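Local coordinates for protein AmbC (Sorangium cellulosum, PDB 5O15) that probably catalyses both dehydration and the following ring closure that forms a cyclic ether, as a polyketide synthase domain in ambruticin biosynthesis, at residues 151-163 against 180-193. Sequence-based numbering, arbitrary orientation. Where two conformers were deposited one is given.
Sequences AWPPAGAEPVDVT and VTAAWRVGRSIYAD
Pro153 sets the CB-CG-CD edge of its ring over one face of the Trp184 indole, its CG 3.4 Å from the centroid of the five-membered ring and almost on the ring normal, and the next residue covers a second aromatic: Pro154 CG sits 3.6 Å above the centre of the Tyr191 ring. The two prolines, the first preceded by a cis peptide bond from Trp152, thus each cover one aromatic of the beta hairpin 182-193. Trp152 completes the tight part. With CG anti to the backbone N (chi1 -179°), its indole reaches over the hairpin, crossing Trp184 obliquely, and CH2 meets Tyr191 CB at 3.7 Å. At the indole edge NE1 donates to Asp193 OD2 (3.0 Å); OD2 lies near the indole plane, while NE1 approaches it from the syn side, 34° out of the carboxylate plane. Asp193 also forms a salt bridge with Arg256, which makes a cation-pi contact with Trp152. A leucine in place of Trp152 would probably leave Asp193 OD2 without this donor and open a gap beside Trp184 and Tyr191.

In this double hotdog fold, 158-160 is a short outermost strand, added antiparallel to 182-186 after the type II turn from Pro154 to Ala157. Glu158 and Arg185 exchange two backbone hydrogen bonds, each of 2.8 Å, between the N of one and the O of the other.

Farther along, the pairing slackens. Val160 N still reaches Ala183 O, but from above the carbonyl plane, and a water takes over the return link, donating to Val160 O and accepting from Ala183 N. On the inner side Val162 still packs, CG1 lying 3.7 Å from Ala183 CB. The solvent side is looser: Pro159 and Glu158 are exposed, and Glu158 is modelled in two conformers.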
loop_
_atom_site.group_PDB
_atom_site.type_symbol
_atom_site.label_atom_id
_atom_site.label_comp_id
_atom_site.label_asym_id
_atom_site.label_seq_id
_atom_site.Cartn_x
_atom_site.Cartn_y
_atom_site.Cartn_z
ATOM N N ALA A 151 -16.057 4.273 22.265
ATOM C CA ALA A 151 -16.560 5.403 21.510
ATOM C C ALA A 151 -15.865 5.481 20.165
ATOM O O ALA A 151 -14.637 5.383 20.080
ATOM C CB ALA A 151 -16.307 6.699 22.271
ATOM N N TRP A 152 -16.664 5.652 19.119
ATOM C CA TRP A 152 -16.107 5.747 17.784
ATOM C C TRP A 152 -16.901 6.805 17.042
ATOM O O TRP A 152 -18.117 6.663 16.906
ATOM C CB TRP A 152 -16.194 4.421 17.050
ATOM C CG TRP A 152 -15.588 4.524 15.685
ATOM C CD1 TRP A 152 -16.259 4.625 14.513
ATOM C CD2 TRP A 152 -14.205 4.596 15.363
ATOM N NE1 TRP A 152 -15.384 4.716 13.469
ATOM C CE2 TRP A 152 -14.110 4.693 13.963
ATOM C CE3 TRP A 152 -13.037 4.562 16.122
ATOM C CZ2 TRP A 152 -12.882 4.756 13.299
ATOM C CZ3 TRP A 152 -11.821 4.616 15.476
ATOM C CH2 TRP A 152 -11.753 4.702 14.064
ATOM N N PRO A 153 -16.274 7.876 16.551
ATOM C CA PRO A 153 -14.837 8.137 16.664
ATOM C C PRO A 153 -14.454 8.450 18.110
ATOM O O PRO A 153 -15.318 8.648 18.964
ATOM C CB PRO A 153 -14.646 9.369 15.785
ATOM C CG PRO A 153 -15.917 10.073 15.894
ATOM C CD PRO A 153 -16.966 8.984 15.879
ATOM N N PRO A 154 -13.157 8.466 18.403
ATOM C CA PRO A 154 -12.723 8.860 19.747
ATOM C C PRO A 154 -13.269 10.235 20.123
ATOM O O PRO A 154 -13.548 11.080 19.262
ATOM C CB PRO A 154 -11.191 8.870 19.639
ATOM C CG PRO A 154 -10.898 7.920 18.522
ATOM C CD PRO A 154 -12.009 8.144 17.536
ATOM N N ALA A 155 -13.418 10.458 21.431
ATOM C CA ALA A 155 -13.951 11.720 21.931
ATOM C C ALA A 155 -13.141 12.911 21.424
ATOM O O ALA A 155 -11.915 12.856 21.308
ATOM C CB ALA A 155 -13.980 11.719 23.466
ATOM N N GLY A 156 -13.840 14.009 21.152
ATOM C CA GLY A 156 -13.211 15.226 20.700
ATOM C C GLY A 156 -12.912 15.268 19.223
ATOM O O GLY A 156 -12.255 16.208 18.765
ATOM N N ALA A 157 -13.350 14.274 18.461
ATOM C CA ALA A 157 -13.012 14.214 17.058
ATOM C C ALA A 157 -13.823 15.216 16.250
ATOM O O ALA A 157 -14.974 15.520 16.562
ATOM C CB ALA A 157 -13.281 12.802 16.560
ATOM N N GLU A 158 -13.197 15.759 15.226
ATOM C CA GLU A 158 -13.901 16.588 14.273
ATOM C C GLU A 158 -14.068 15.816 12.975
ATOM O O GLU A 158 -13.140 15.115 12.564
ATOM C CB GLU A 158 -13.111 17.868 13.986
ATOM C CG GLU A 158 -13.258 18.919 15.061
ATOM C CD GLU A 158 -14.650 19.538 15.060
ATOM O OE1 GLU A 158 -15.305 19.524 13.996
ATOM O OE2 GLU A 158 -15.100 20.035 16.114
ATOM N N PRO A 159 -15.217 15.876 12.327
ATOM C CA PRO A 159 -15.404 15.119 11.085
ATOM C C PRO A 159 -14.494 15.601 9.970
ATOM O O PRO A 159 -14.232 16.801 9.831
ATOM C CB PRO A 159 -16.874 15.359 10.734
ATOM C CG PRO A 159 -17.465 15.868 11.924
ATOM C CD PRO A 159 -16.454 16.561 12.733
ATOM N N VAL A 160 -14.061 14.650 9.153
ATOM C CA VAL A 160 -13.464 14.910 7.857
ATOM C C VAL A 160 -14.509 14.494 6.832
ATOM O O VAL A 160 -14.929 13.333 6.811
ATOM C CB VAL A 160 -12.168 14.110 7.686
ATOM C CG1 VAL A 160 -11.625 14.285 6.281
ATOM C CG2 VAL A 160 -11.130 14.541 8.721
ATOM N N ASP A 161 -14.930 15.414 5.982
ATOM C CA ASP A 161 -15.994 15.106 5.032
ATOM C C ASP A 161 -15.378 14.319 3.877
ATOM O O ASP A 161 -14.740 14.881 2.989
ATOM C CB ASP A 161 -16.629 16.394 4.539
ATOM C CG ASP A 161 -17.720 16.151 3.549
ATOM O OD1 ASP A 161 -18.020 14.995 3.203
ATOM O OD2 ASP A 161 -18.327 17.154 3.125
ATOM N N VAL A 162 -15.591 13.009 3.869
ATOM C CA VAL A 162 -14.950 12.182 2.846
ATOM C C VAL A 162 -15.633 12.318 1.498
ATOM O O VAL A 162 -15.078 11.853 0.499
ATOM C CB VAL A 162 -14.830 10.719 3.302
ATOM C CG1 VAL A 162 -14.099 10.652 4.626
ATOM C CG2 VAL A 162 -16.200 10.074 3.380
ATOM N N THR A 163 -16.805 12.961 1.437
ATOM C CA THR A 163 -17.465 13.221 0.171
ATOM C C THR A 163 -17.020 14.535 -0.460
ATOM O O THR A 163 -17.349 14.792 -1.621
ATOM C CB THR A 163 -19.002 13.251 0.369
ATOM O OG1 THR A 163 -19.384 14.454 1.046
ATOM C CG2 THR A 163 -19.479 12.071 1.207
ATOM N N VAL A 180 -12.979 4.797 1.700
ATOM C CA VAL A 180 -13.130 5.438 3.000
ATOM C C VAL A 180 -14.606 5.747 3.208
ATOM O O VAL A 180 -15.190 6.568 2.487
ATOM C CB VAL A 180 -12.316 6.728 3.105
ATOM C CG1 VAL A 180 -12.389 7.278 4.530
ATOM C CG2 VAL A 180 -10.874 6.487 2.743
ATOM N N THR A 181 -15.233 5.117 4.180
ATOM C CA THR A 181 -16.644 5.401 4.368
ATOM C C THR A 181 -16.878 6.538 5.345
ATOM O O THR A 181 -17.945 7.168 5.280
ATOM C CB THR A 181 -17.391 4.154 4.826
ATOM O OG1 THR A 181 -16.928 3.800 6.116
ATOM C CG2 THR A 181 -17.166 3.003 3.919
ATOM N N ALA A 182 -15.948 6.845 6.241
ATOM C CA ALA A 182 -16.096 7.953 7.182
ATOM C C ALA A 182 -14.729 8.224 7.790
ATOM O O ALA A 182 -13.908 7.312 7.889
ATOM C CB ALA A 182 -17.079 7.600 8.295
ATOM N N ALA A 183 -14.471 9.457 8.193
ATOM C CA ALA A 183 -13.197 9.805 8.809
ATOM C C ALA A 183 -13.390 11.015 9.722
ATOM O O ALA A 183 -14.295 11.837 9.528
ATOM C CB ALA A 183 -12.131 10.083 7.743
ATOM N N TRP A 184 -12.498 11.145 10.686
ATOM C CA TRP A 184 -12.484 12.210 11.669
ATOM C C TRP A 184 -11.040 12.475 12.055
ATOM O O TRP A 184 -10.148 11.657 11.799
ATOM C CB TRP A 184 -13.212 11.805 12.942
ATOM C CG TRP A 184 -14.625 11.367 12.767
ATOM C CD1 TRP A 184 -15.727 12.132 12.970
ATOM C CD2 TRP A 184 -15.102 10.068 12.375
ATOM N NE1 TRP A 184 -16.869 11.391 12.745
ATOM C CE2 TRP A 184 -16.506 10.127 12.360
ATOM C CE3 TRP A 184 -14.470 8.859 12.048
ATOM C CZ2 TRP A 184 -17.300 9.026 12.050
ATOM C CZ3 TRP A 184 -15.264 7.753 11.733
ATOM C CH2 TRP A 184 -16.672 7.853 11.737
ATOM N N ARG A 185 -10.801 13.583 12.734
ATOM C CA ARG A 185 -9.481 13.888 13.229
ATOM C C ARG A 185 -9.516 14.358 14.668
ATOM O O ARG A 185 -10.441 15.049 15.094
ATOM C CB ARG A 185 -8.789 14.877 12.345
ATOM C CG ARG A 185 -9.247 16.270 12.387
ATOM C CD ARG A 185 -8.473 17.038 11.309
ATOM N NE ARG A 185 -7.039 16.799 11.460
ATOM C CZ ARG A 185 -6.148 16.727 10.470
ATOM N NH1 ARG A 185 -6.507 16.878 9.194
ATOM N NH2 ARG A 185 -4.875 16.489 10.768
ATOM N N VAL A 186 -8.508 13.924 15.413
ATOM C CA VAL A 186 -8.178 14.473 16.725
ATOM C C VAL A 186 -6.738 14.933 16.584
ATOM O O VAL A 186 -5.810 14.106 16.607
ATOM C CB VAL A 186 -8.320 13.452 17.860
ATOM C CG1 VAL A 186 -8.093 14.124 19.203
ATOM C CG2 VAL A 186 -9.677 12.778 17.832
ATOM N N GLY A 187 -6.537 16.229 16.367
ATOM C CA GLY A 187 -5.176 16.725 16.236
ATOM C C GLY A 187 -4.495 16.066 15.046
ATOM O O GLY A 187 -5.020 16.067 13.926
ATOM N N ARG A 188 -3.314 15.470 15.278
ATOM C CA ARG A 188 -2.518 14.819 14.239
ATOM C C ARG A 188 -3.011 13.433 13.878
ATOM O O ARG A 188 -2.418 12.801 13.001
ATOM C CB ARG A 188 -1.052 14.670 14.690
ATOM C CG ARG A 188 -0.354 15.973 15.023
ATOM C CD ARG A 188 1.140 15.781 15.302
ATOM N NE ARG A 188 1.389 14.947 16.482
ATOM C CZ ARG A 188 1.914 13.723 16.467
ATOM N NH1 ARG A 188 2.285 13.151 15.328
ATOM N NH2 ARG A 188 2.091 13.071 17.610
ATOM N N SER A 189 -4.014 12.905 14.562
ATOM C CA SER A 189 -4.509 11.564 14.290
ATOM C C SER A 189 -5.780 11.613 13.463
ATOM O O SER A 189 -6.750 12.281 13.840
ATOM C CB SER A 189 -4.793 10.835 15.598
ATOM O OG SER A 189 -3.576 10.611 16.282
ATOM N N ILE A 190 -5.778 10.887 12.360
ATOM C CA ILE A 190 -6.954 10.660 11.538
ATOM C C ILE A 190 -7.491 9.278 11.855
ATOM O O ILE A 190 -6.738 8.296 11.842
ATOM C CB ILE A 190 -6.630 10.791 10.048
ATOM C CG1 ILE A 190 -6.043 12.179 9.754
ATOM C CG2 ILE A 190 -7.855 10.518 9.218
ATOM C CD1 ILE A 190 -6.980 13.314 9.984
ATOM N N TYR A 191 -8.781 9.194 12.155
ATOM C CA TYR A 191 -9.474 7.955 12.429
ATOM C C TYR A 191 -10.439 7.700 11.287
ATOM O O TYR A 191 -11.159 8.620 10.877
ATOM C CB TYR A 191 -10.230 8.050 13.766
ATOM C CG TYR A 191 -9.272 8.160 14.926
ATOM C CD1 TYR A 191 -8.659 7.026 15.395
ATOM C CD2 TYR A 191 -8.931 9.373 15.500
ATOM C CE1 TYR A 191 -7.748 7.077 16.425
ATOM C CE2 TYR A 191 -7.996 9.441 16.543
ATOM C CZ TYR A 191 -7.419 8.280 16.998
ATOM O OH TYR A 191 -6.482 8.287 18.021
ATOM N N ALA A 192 -10.498 6.482 10.770
ATOM C CA ALA A 192 -11.346 6.234 9.612
ATOM C C ALA A 192 -11.910 4.831 9.615
ATOM O O ALA A 192 -11.278 3.885 10.098
ATOM C CB ALA A 192 -10.587 6.506 8.309
ATOM N N ASP A 193 -13.111 4.707 9.028
ATOM C CA ASP A 193 -13.688 3.429 8.638
ATOM C C ASP A 193 -13.349 3.184 7.176
ATOM O O ASP A 193 -13.696 4.004 6.316
ATOM C CB ASP A 193 -15.203 3.453 8.833
ATOM C CG ASP A 193 -15.592 3.498 10.276
ATOM O OD1 ASP A 193 -15.192 2.605 11.044
ATOM O OD2 ASP A 193 -16.357 4.375 10.692
HETATM O O HOH W 1 -16.627 11.378 7.714
#